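Local coordinates for protein 3-hydroxyisobutyrate dehydrogenase (PDB 2CVZ) that probably catalyses the NADP-dependent oxidation of 3-hydroxyisobutyrate in valine catabolism and binds NADPH through a Rossmann-type domain, at residues 12-17 / 36-41; 95-100 / 160-165; 174-179 / 258-263. All coordinates share one frame; numbering follows the deposited sequence.

Interaction 1. Residues 12-17 / 36-41; sequences MGYPMA and ALRHQE. With NDP (NADPH dihydro-nicotinamide-adenine-dinucleotide phosphate), chain G.
Tyr14 is gripped on both faces of its ring by Arg38 and His39 of helix 34-43, and the interactions fall into three kinds. The first is aromatic: His39 turns its edge onto one face of Tyr14 in a T-shaped pair, with ring planes 85° apart and His39 CD2 lying 3.6 Å from Tyr14 CD1. The second is cation-pi. On the opposite face the guanidinium of Arg38 lies nearly flat, 24° from the ring plane, but off-centre, with Arg38 CZ 4.5 Å from the ring centroid of Tyr14. The aliphatic part of Arg38 also passes close to the phenol, bringing CG to 3.1 Å from Tyr14 OH; that hydroxyl is hydrogen-bonded to Glu42.

The third kind is polar. His39 NE2 donates to the backbone Tyr14 O over 2.9 Å, in both the imidazole and the carbonyl planes, although bent at the hydrogen. With CG anti to the backbone N (chi1 -166°), the imidazole reaches back to that carbonyl, while ND1 is held by Ser45, so both ring nitrogens are satisfied and the rotation is fixed. Ala17 CB packs 3.4 Å from His39 NE2.

Met12, a selenomethionine, donates its backbone N-H to O2N of NADPH, N to O2N 2.9 Å, and its side chain rests against the nicotinamide. Helix 13-23, which follows strand 4-7 in the Rossmann-type dinucleotide fold, packs beside helix 34-43, with Ala17 also touching Phe6 of that strand.

Interaction 2. Residues 95-100 / 160-165; sequences EASRRL and AGHAVK
Between segments 95-100 and 160-165 only Ser97 and His162 touch, in a small, buried contact where a hydroxyl meets an imidazole. Ser97 OG stands 3.1 Å from His162 CD2 and 3.2 Å from NE2 of the same ring, approaching obliquely, while Ser97 CB follows at 3.7 Å from His162 CD2. Both side chains point toward the other segment from backbones that stay well apart, the CA atoms of Ser97 and His162 being 8.6 Å from each other. In His162, CG anti to the carbonyl carbon (chi1 -70°) aims the ring at Ser97, and chi2 of -46° turns its CD2-NE2 side to the hydroxyl.

The next shell fixes both groups. Tyr111 OH, on strand 110-117, hydrogen-bonds His162 NE2 and makes a weak bond to Ser97 OG, whose stronger partner is Glu93 O. Asp113 holds the start of the second helix by accepting from His162 N and, weakly, from Gly161 N. On the same helix as Ser97, Glu95 OE1 and Arg98 NH1 form a salt bridge at 2.6 Å.

Helix 94-105 belongs to the dinucleotide-binding domain, and helix 160-188 is the long helix that leads out of it, as in related beta-hydroxyacid dehydrogenases; the contact marks this domain junction, with Lys165 of the NADPH pocket one turn beyond His162.

Interaction 3. Residues 174-179 / 258-263; sequences VNLWAA and EVYEMA
This is a buried, largely aromatic helix-helix contact in the all-helical C-terminal part of the chain, where helix 160-188 is crossed by helix 251-267. The short segments lie at 71° with their axes 11.4 Å apart, a separation bridged by large side chains. Trp177 carries most of the first segment's share. One face of its indole receives Val259, whose CG2 sits almost straight over the five-membered ring, 4.0 Å from the centroid, a CH-pi contact. The indole in turn presents its edge to the face of Tyr260, with centroids 5.6 Å apart for the Trp177 six-membered ring and the Tyr260 ring and planes at 61°. With CG anti to the backbone N (chi1 -177°), the indole of Trp177 is carried across to both partners.

The phenol end of Tyr260 reaches the backbone of the first helix, where OH is hydrogen-bonded to Ala173 O; among side chains the same OH lies 3.6 Å from Leu176 CB, near Trp177 CB as well. Trp177 NE1 is bound by Glu181. Replacing the indole here with an alanine's methyl would probably deprive Val259 and the Tyr260 face of their aromatic partner and leave Glu181 without the indole N-H.

Leu280 of helix 276-284 and Leu252 of the second subunit also pack on Trp177. Cohesion across the helices therefore rests on dispersion and ring contacts, while the buried polar ends of both aromatics are satisfied within helix 160-188.

Overall arrangement
Interaction 1 is only partly buried, with Arg38 exposed, whereas the touching residues of interactions 2 and 3 are all buried. The first joins two helices of the dinucleotide-binding domain beside the cofactor; interaction 3 lies on the opposite side of the chain's centre, the centres of the two contacts about 32 Å apart. Helix 160-188 is common to interactions 2 and 3: its start meets the cofactor domain and a later portion meets helix 251-267, the two contact centres being about 24 Å apart. Chemistry follows place. A charged group stacks on an aromatic ring at the surface, a sparse polar pair marks the domain junction, and apolar and aromatic packing fills the helical part; the second subunit approaches both interactions 2 and 3.

Interaction 1. Residues 12-17 / 36-41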
loop_
_atom_site.group_PDB
_atom_site.type_symbol
_atom_site.label_atom_id
_atom_site.label_comp_id
_atom_site.label_asym_id
_atom_site.label_seq_id
_atom_site.Cartn_x
_atom_site.Cartn_y
_atom_site.Cartn_z
HETATM N N MSE C 12 -12.622 24.907 -17.120
HETATM C CA MSE C 12 -13.581 24.113 -17.876
HETATM C C MSE C 12 -14.801 24.913 -18.309
HETATM O O MSE C 12 -15.199 24.868 -19.474
HETATM C CB MSE C 12 -14.048 22.919 -17.044
HETATM C CG MSE C 12 -12.966 21.913 -16.726
HETATM SE SE MSE C 12 -12.201 21.105 -18.310
HETATM C CE MSE C 12 -13.728 20.062 -18.855
ATOM N N GLY C 13 -15.393 25.642 -17.366
ATOM C CA GLY C 13 -16.585 26.419 -17.654
ATOM C C GLY C 13 -16.480 27.459 -18.753
ATOM O O GLY C 13 -17.400 27.616 -19.555
ATOM N N TYR C 14 -15.367 28.183 -18.793
ATOM C CA TYR C 14 -15.187 29.217 -19.807
ATOM C C TYR C 14 -15.373 28.652 -21.223
ATOM O O TYR C 14 -16.265 29.084 -21.955
ATOM C CB TYR C 14 -13.803 29.862 -19.656
ATOM C CG TYR C 14 -13.639 31.165 -20.412
ATOM C CD1 TYR C 14 -14.103 32.370 -19.880
ATOM C CD2 TYR C 14 -13.032 31.189 -21.665
ATOM C CE1 TYR C 14 -13.960 33.572 -20.586
ATOM C CE2 TYR C 14 -12.886 32.375 -22.374
ATOM C CZ TYR C 14 -13.350 33.561 -21.832
ATOM O OH TYR C 14 -13.204 34.728 -22.547
ATOM N N PRO C 15 -14.540 27.678 -21.632
ATOM C CA PRO C 15 -14.719 27.135 -22.985
ATOM C C PRO C 15 -16.056 26.415 -23.178
ATOM O O PRO C 15 -16.663 26.500 -24.244
ATOM C CB PRO C 15 -13.513 26.208 -23.152
ATOM C CG PRO C 15 -13.209 25.780 -21.743
ATOM C CD PRO C 15 -13.374 27.063 -20.970
HETATM N N MSE C 16 -16.516 25.713 -22.146
HETATM C CA MSE C 16 -17.788 25.001 -22.232
HETATM C C MSE C 16 -18.927 25.957 -22.548
HETATM O O MSE C 16 -19.746 25.697 -23.436
HETATM C CB MSE C 16 -18.078 24.275 -20.918
HETATM C CG MSE C 16 -17.219 23.051 -20.698
HETATM SE SE MSE C 16 -17.471 22.322 -18.925
HETATM C CE MSE C 16 -19.231 21.578 -19.147
ATOM N N ALA C 17 -18.979 27.066 -21.816
ATOM C CA ALA C 17 -20.017 28.063 -22.023
ATOM C C ALA C 17 -19.836 28.703 -23.393
ATOM O O ALA C 17 -20.782 29.241 -23.965
ATOM C CB ALA C 17 -19.954 29.124 -20.931
ATOM N N ALA C 36 -16.708 37.105 -16.918
ATOM C CA ALA C 36 -17.983 37.055 -17.621
ATOM C C ALA C 36 -17.971 38.072 -18.761
ATOM O O ALA C 36 -18.389 37.768 -19.878
ATOM C CB ALA C 36 -19.127 37.354 -16.659
ATOM N N LEU C 37 -17.481 39.275 -18.475
ATOM C CA LEU C 37 -17.412 40.325 -19.487
ATOM C C LEU C 37 -16.546 39.891 -20.663
ATOM O O LEU C 37 -16.908 40.101 -21.822
ATOM C CB LEU C 37 -16.838 41.616 -18.889
ATOM C CG LEU C 37 -17.684 42.353 -17.849
ATOM C CD1 LEU C 37 -16.944 43.605 -17.401
ATOM C CD2 LEU C 37 -19.037 42.721 -18.441
ATOM N N ARG C 38 -15.399 39.290 -20.361
ATOM C CA ARG C 38 -14.489 38.820 -21.392
ATOM C C ARG C 38 -15.145 37.739 -22.245
ATOM O O ARG C 38 -14.969 37.672 -23.454
ATOM C CB ARG C 38 -13.242 38.259 -20.708
ATOM C CG ARG C 38 -12.308 37.552 -21.689
ATOM C CD ARG C 38 -10.902 37.361 -21.110
ATOM N NE ARG C 38 -10.352 36.062 -21.510
ATOM C CZ ARG C 38 -10.083 35.179 -20.532
ATOM N NH1 ARG C 38 -10.319 35.492 -19.270
ATOM N NH2 ARG C 38 -9.579 33.980 -20.844
ATOM N N HIS C 39 -15.916 36.873 -21.592
ATOM C CA HIS C 39 -16.595 35.778 -22.276
ATOM C C HIS C 39 -17.617 36.332 -23.272
ATOM O O HIS C 39 -17.752 35.826 -24.388
ATOM C CB HIS C 39 -17.281 34.871 -21.243
ATOM C CG HIS C 39 -17.719 33.547 -21.789
ATOM N ND1 HIS C 39 -18.889 33.380 -22.498
ATOM C CD2 HIS C 39 -17.131 32.327 -21.742
ATOM C CE1 HIS C 39 -19.004 32.114 -22.863
ATOM N NE2 HIS C 39 -17.948 31.455 -22.418
ATOM N N GLN C 40 -18.331 37.375 -22.862
ATOM C CA GLN C 40 -19.321 38.004 -23.727
ATOM C C GLN C 40 -18.636 38.544 -24.977
ATOM O O GLN C 40 -19.138 38.390 -26.086
ATOM C CB GLN C 40 -20.020 39.149 -22.995
ATOM C CG GLN C 40 -20.961 39.954 -23.878
ATOM C CD GLN C 40 -21.697 41.035 -23.119
ATOM O OE1 GLN C 40 -22.261 40.786 -22.053
ATOM N NE2 GLN C 40 -21.711 42.244 -23.672
ATOM N N GLU C 41 -17.482 39.174 -24.787
ATOM C CA GLU C 41 -16.720 39.735 -25.899
ATOM C C GLU C 41 -16.139 38.653 -26.802
ATOM O O GLU C 41 -16.022 38.835 -28.015
ATOM C CB GLU C 41 -15.576 40.605 -25.368
ATOM C CG GLU C 41 -16.021 41.835 -24.604
ATOM C CD GLU C 41 -16.811 42.802 -25.467
ATOM O OE1 GLU C 41 -16.328 43.152 -26.567
ATOM O OE2 GLU C 41 -17.909 43.216 -25.044
HETATM P PA NDP G . -11.333 26.360 -11.874
HETATM O O1A NDP G . -10.647 26.759 -13.074
HETATM O O2A NDP G . -10.696 26.378 -10.510
HETATM O O5B NDP G . -12.710 27.246 -11.843
HETATM C C5B NDP G . -13.611 27.120 -10.736
HETATM C C4B NDP G . -14.738 28.081 -11.089
HETATM O O4B NDP G . -15.663 28.030 -9.970
HETATM C C3B NDP G . -14.377 29.514 -11.310
HETATM O O3B NDP G . -15.228 30.063 -12.349
HETATM C C2B NDP G . -14.666 30.183 -10.022
HETATM O O2B NDP G . -14.848 31.601 -10.014
HETATM C C1B NDP G . -15.829 29.372 -9.540
HETATM N N9A NDP G . -15.991 29.430 -8.061
HETATM C C8A NDP G . -15.106 28.972 -7.057
HETATM N N7A NDP G . -15.602 29.195 -5.855
HETATM C C5A NDP G . -16.813 29.802 -6.043
HETATM C C6A NDP G . -17.819 30.285 -5.175
HETATM N N6A NDP G . -17.671 30.185 -3.853
HETATM N N1A NDP G . -18.936 30.849 -5.698
HETATM C C2A NDP G . -19.082 30.948 -7.039
HETATM N N3A NDP G . -18.194 30.524 -7.944
HETATM C C4A NDP G . -17.067 29.953 -7.377
HETATM O O3 NDP G . -11.956 24.926 -12.048
HETATM P PN NDP G . -12.030 23.818 -13.196
HETATM O O1N NDP G . -10.650 23.421 -13.491
HETATM O O2N NDP G . -12.887 24.458 -14.249
HETATM O O5D NDP G . -12.913 22.705 -12.467
HETATM C C5D NDP G . -14.318 22.928 -12.116
HETATM C C4D NDP G . -14.966 21.523 -11.920
HETATM O O4D NDP G . -14.694 20.758 -13.092
HETATM C C3D NDP G . -14.319 20.745 -10.770
HETATM O O3D NDP G . -15.339 20.022 -10.065
HETATM C C2D NDP G . -13.296 19.866 -11.440
HETATM O O2D NDP G . -12.952 18.793 -10.581
HETATM C C1D NDP G . -14.141 19.490 -12.729
HETATM N N1N NDP G . -13.332 19.010 -13.891
HETATM C C2N NDP G . -12.111 19.678 -14.186
HETATM C C3N NDP G . -11.367 19.185 -15.334
HETATM C C7N NDP G . -10.102 19.820 -15.718
HETATM O O7N NDP G . -9.263 19.275 -16.465
HETATM N N7N NDP G . -9.804 21.056 -15.276
HETATM C C4N NDP G . -11.886 18.106 -16.064
HETATM C C5N NDP G . -13.061 17.484 -15.758
HETATM C C6N NDP G . -13.787 17.933 -14.673
HETATM P P2B NDP G . -13.683 32.629 -10.048
HETATM O O1X NDP G . -14.282 33.818 -9.410
HETATM O O2X NDP G . -13.288 32.849 -11.466
HETATM O O3X NDP G . -12.503 32.097 -9.236
#

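Interaction 2. Residues 95-100 / 160-165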
loop_
_atom_site.group_PDB
_atom_site.type_symbol
_atom_site.label_atom_id
_atom_site.label_comp_id
_atom_site.label_asym_id
_atom_site.label_seq_id
_atom_site.Cartn_x
_atom_site.Cartn_y
_atom_site.Cartn_z
ATOM N N GLU C 95 -24.284 11.814 -2.747
ATOM C CA GLU C 95 -25.291 12.061 -1.718
ATOM C C GLU C 95 -25.699 13.526 -1.570
ATOM O O GLU C 95 -26.888 13.842 -1.547
ATOM C CB GLU C 95 -24.816 11.519 -0.367
ATOM C CG GLU C 95 -25.954 11.248 0.601
ATOM C CD GLU C 95 -27.045 10.389 -0.025
ATOM O OE1 GLU C 95 -26.718 9.306 -0.561
ATOM O OE2 GLU C 95 -28.228 10.796 0.016
ATOM N N ALA C 96 -24.720 14.420 -1.471
ATOM C CA ALA C 96 -25.019 15.839 -1.329
ATOM C C ALA C 96 -25.797 16.332 -2.545
ATOM O O ALA C 96 -26.638 17.224 -2.439
ATOM C CB ALA C 96 -23.731 16.635 -1.174
ATOM N N SER C 97 -25.518 15.742 -3.703
ATOM C CA SER C 97 -26.200 16.139 -4.924
ATOM C C SER C 97 -27.646 15.672 -4.912
ATOM O O SER C 97 -28.521 16.355 -5.439
ATOM C CB SER C 97 -25.470 15.582 -6.149
ATOM O OG SER C 97 -24.191 16.184 -6.281
ATOM N N ARG C 98 -27.901 14.513 -4.308
ATOM C CA ARG C 98 -29.267 13.997 -4.235
ATOM C C ARG C 98 -30.129 14.917 -3.376
ATOM O O ARG C 98 -31.280 15.191 -3.709
ATOM C CB ARG C 98 -29.301 12.591 -3.636
ATOM C CG ARG C 98 -28.621 11.534 -4.472
ATOM C CD ARG C 98 -28.997 10.148 -3.978
ATOM N NE ARG C 98 -28.176 9.112 -4.594
ATOM C CZ ARG C 98 -26.947 8.793 -4.197
ATOM N NH1 ARG C 98 -26.390 9.425 -3.173
ATOM N NH2 ARG C 98 -26.275 7.842 -4.830
ATOM N N ARG C 99 -29.574 15.383 -2.263
ATOM C CA ARG C 99 -30.318 16.278 -1.389
ATOM C C ARG C 99 -30.574 17.587 -2.118
ATOM O O ARG C 99 -31.641 18.184 -1.984
ATOM C CB ARG C 99 -29.547 16.537 -0.093
ATOM C CG ARG C 99 -29.546 15.356 0.867
ATOM C CD ARG C 99 -29.032 15.766 2.238
ATOM N NE ARG C 99 -27.592 16.002 2.246
ATOM C CZ ARG C 99 -26.680 15.036 2.211
ATOM N NH1 ARG C 99 -27.059 13.764 2.168
ATOM N NH2 ARG C 99 -25.390 15.340 2.220
ATOM N N LEU C 100 -29.590 18.029 -2.895
ATOM C CA LEU C 100 -29.730 19.263 -3.657
ATOM C C LEU C 100 -30.861 19.089 -4.664
ATOM O O LEU C 100 -31.674 19.993 -4.863
ATOM C CB LEU C 100 -28.422 19.589 -4.390
ATOM C CG LEU C 100 -28.456 20.809 -5.315
ATOM C CD1 LEU C 100 -28.805 22.054 -4.517
ATOM C CD2 LEU C 100 -27.108 20.972 -5.997
ATOM N N ALA C 160 -25.398 9.029 -9.785
ATOM C CA ALA C 160 -24.665 8.005 -10.524
ATOM C C ALA C 160 -23.612 8.612 -11.440
ATOM O O ALA C 160 -22.563 8.015 -11.668
ATOM C CB ALA C 160 -25.631 7.148 -11.334
ATOM N N GLY C 161 -23.898 9.797 -11.974
ATOM C CA GLY C 161 -22.945 10.453 -12.851
ATOM C C GLY C 161 -21.703 10.850 -12.076
ATOM O O GLY C 161 -20.581 10.596 -12.510
ATOM N N HIS C 162 -21.908 11.475 -10.920
ATOM C CA HIS C 162 -20.799 11.900 -10.075
ATOM C C HIS C 162 -19.981 10.696 -9.622
ATOM O O HIS C 162 -18.761 10.773 -9.504
ATOM C CB HIS C 162 -21.313 12.642 -8.838
ATOM C CG HIS C 162 -21.903 13.984 -9.135
ATOM N ND1 HIS C 162 -21.291 14.900 -9.964
ATOM C CD2 HIS C 162 -23.034 14.579 -8.688
ATOM C CE1 HIS C 162 -22.020 16.001 -10.016
ATOM N NE2 HIS C 162 -23.084 15.833 -9.252
ATOM N N ALA C 163 -20.662 9.586 -9.366
ATOM C CA ALA C 163 -19.993 8.369 -8.923
ATOM C C ALA C 163 -19.072 7.818 -10.005
ATOM O O ALA C 163 -17.922 7.475 -9.732
ATOM C CB ALA C 163 -21.025 7.321 -8.531
ATOM N N VAL C 164 -19.577 7.729 -11.233
ATOM C CA VAL C 164 -18.767 7.223 -12.334
ATOM C C VAL C 164 -17.587 8.155 -12.595
ATOM O O VAL C 164 -16.483 7.703 -12.905
ATOM C CB VAL C 164 -19.601 7.080 -13.628
ATOM C CG1 VAL C 164 -18.702 6.705 -14.793
ATOM C CG2 VAL C 164 -20.672 6.019 -13.432
ATOM N N LYS C 165 -17.822 9.456 -12.466
ATOM C CA LYS C 165 -16.763 10.434 -12.685
ATOM C C LYS C 165 -15.652 10.243 -11.659
ATOM O O LYS C 165 -14.474 10.251 -12.003
ATOM C CB LYS C 165 -17.315 11.863 -12.589
ATOM C CG LYS C 165 -16.246 12.965 -12.629
ATOM C CD LYS C 165 -15.392 12.914 -13.901
ATOM C CE LYS C 165 -14.341 14.022 -13.905
ATOM N NZ LYS C 165 -13.409 13.925 -15.069
#

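Interaction 3. Residues 174-179 / 258-263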
loop_
_atom_site.group_PDB
_atom_site.type_symbol
_atom_site.label_atom_id
_atom_site.label_comp_id
_atom_site.label_asym_id
_atom_site.label_seq_id
_atom_site.Cartn_x
_atom_site.Cartn_y
_atom_site.Cartn_z
ATOM N N VAL C 174 -4.398 6.421 -10.565
ATOM C CA VAL C 174 -3.581 5.222 -10.442
ATOM C C VAL C 174 -2.713 5.013 -11.678
ATOM O O VAL C 174 -1.515 4.750 -11.576
ATOM C CB VAL C 174 -4.462 3.974 -10.239
ATOM C CG1 VAL C 174 -3.629 2.721 -10.421
ATOM C CG2 VAL C 174 -5.076 3.994 -8.852
ATOM N N ASN C 175 -3.321 5.126 -12.853
ATOM C CA ASN C 175 -2.584 4.930 -14.093
ATOM C C ASN C 175 -1.403 5.884 -14.200
ATOM O O ASN C 175 -0.290 5.477 -14.531
ATOM C CB ASN C 175 -3.507 5.130 -15.297
ATOM C CG ASN C 175 -4.637 4.116 -15.343
ATOM O OD1 ASN C 175 -4.634 3.126 -14.607
ATOM N ND2 ASN C 175 -5.604 4.353 -16.219
ATOM N N LEU C 176 -1.661 7.155 -13.909
ATOM C CA LEU C 176 -0.644 8.194 -13.991
ATOM C C LEU C 176 0.488 8.016 -12.988
ATOM O O LEU C 176 1.661 8.138 -13.339
ATOM C CB LEU C 176 -1.301 9.563 -13.796
ATOM C CG LEU C 176 -0.400 10.799 -13.727
ATOM C CD1 LEU C 176 0.389 10.957 -15.023
ATOM C CD2 LEU C 176 -1.267 12.026 -13.485
ATOM N N TRP C 177 0.141 7.727 -11.739
ATOM C CA TRP C 177 1.154 7.556 -10.707
ATOM C C TRP C 177 2.015 6.316 -10.917
ATOM O O TRP C 177 3.236 6.384 -10.804
ATOM C CB TRP C 177 0.497 7.515 -9.325
ATOM C CG TRP C 177 1.489 7.419 -8.203
ATOM C CD1 TRP C 177 2.052 6.280 -7.700
ATOM C CD2 TRP C 177 2.059 8.506 -7.468
ATOM N NE1 TRP C 177 2.935 6.591 -6.699
ATOM C CE2 TRP C 177 2.960 7.951 -6.534
ATOM C CE3 TRP C 177 1.897 9.899 -7.508
ATOM C CZ2 TRP C 177 3.699 8.737 -5.644
ATOM C CZ3 TRP C 177 2.634 10.683 -6.622
ATOM C CH2 TRP C 177 3.524 10.096 -5.703
ATOM N N ALA C 178 1.384 5.186 -11.229
ATOM C CA ALA C 178 2.127 3.950 -11.448
ATOM C C ALA C 178 3.094 4.117 -12.610
ATOM O O ALA C 178 4.230 3.642 -12.561
ATOM C CB ALA C 178 1.168 2.792 -11.722
ATOM N N ALA C 179 2.639 4.783 -13.667
ATOM C CA ALA C 179 3.497 5.014 -14.821
ATOM C C ALA C 179 4.704 5.821 -14.340
ATOM O O ALA C 179 5.836 5.574 -14.757
ATOM C CB ALA C 179 2.742 5.775 -15.891
ATOM N N GLU C 258 -4.008 8.374 -0.856
ATOM C CA GLU C 258 -2.964 8.779 0.080
ATOM C C GLU C 258 -1.720 9.352 -0.604
ATOM O O GLU C 258 -1.177 10.368 -0.151
ATOM C CB GLU C 258 -2.573 7.602 0.982
ATOM C CG GLU C 258 -3.748 6.967 1.727
ATOM C CD GLU C 258 -4.595 7.977 2.485
ATOM O OE1 GLU C 258 -4.025 8.818 3.205
ATOM O OE2 GLU C 258 -5.840 7.925 2.369
ATOM N N VAL C 259 -1.264 8.723 -1.689
ATOM C CA VAL C 259 -0.078 9.231 -2.374
ATOM C C VAL C 259 -0.339 10.591 -3.023
ATOM O O VAL C 259 0.532 11.464 -3.007
ATOM C CB VAL C 259 0.469 8.226 -3.432
ATOM C CG1 VAL C 259 0.796 6.896 -2.753
ATOM C CG2 VAL C 259 -0.526 8.033 -4.566
ATOM N N TYR C 260 -1.528 10.792 -3.586
ATOM C CA TYR C 260 -1.825 12.090 -4.185
ATOM C C TYR C 260 -1.988 13.148 -3.101
ATOM O O TYR C 260 -1.746 14.328 -3.344
ATOM C CB TYR C 260 -3.074 12.015 -5.073
ATOM C CG TYR C 260 -2.745 11.556 -6.479
ATOM C CD1 TYR C 260 -2.336 12.469 -7.455
ATOM C CD2 TYR C 260 -2.781 10.205 -6.817
ATOM C CE1 TYR C 260 -1.969 12.044 -8.732
ATOM C CE2 TYR C 260 -2.414 9.769 -8.088
ATOM C CZ TYR C 260 -2.010 10.694 -9.039
ATOM O OH TYR C 260 -1.646 10.264 -10.289
ATOM N N GLU C 261 -2.401 12.732 -1.903
ATOM C CA GLU C 261 -2.527 13.685 -0.803
ATOM C C GLU C 261 -1.115 14.170 -0.483
ATOM O O GLU C 261 -0.901 15.353 -0.219
ATOM C CB GLU C 261 -3.134 13.030 0.440
ATOM C CG GLU C 261 -3.272 13.996 1.626
ATOM C CD GLU C 261 -4.372 15.032 1.431
ATOM O OE1 GLU C 261 -4.168 16.203 1.814
ATOM O OE2 GLU C 261 -5.449 14.676 0.911
HETATM N N MSE C 262 -0.158 13.246 -0.509
HETATM C CA MSE C 262 1.242 13.578 -0.244
HETATM C C MSE C 262 1.709 14.608 -1.261
HETATM O O MSE C 262 2.344 15.604 -0.914
HETATM C CB MSE C 262 2.133 12.344 -0.376
HETATM C CG MSE C 262 1.850 11.226 0.603
HETATM SE SE MSE C 262 2.986 9.729 0.193
HETATM C CE MSE C 262 2.222 8.436 1.437
ATOM N N ALA C 263 1.413 14.346 -2.528
ATOM C CA ALA C 263 1.811 15.265 -3.583
ATOM C C ALA C 263 1.202 16.643 -3.333
ATOM O O ALA C 263 1.885 17.661 -3.455
ATOM C CB ALA C 263 1.369 14.725 -4.942
#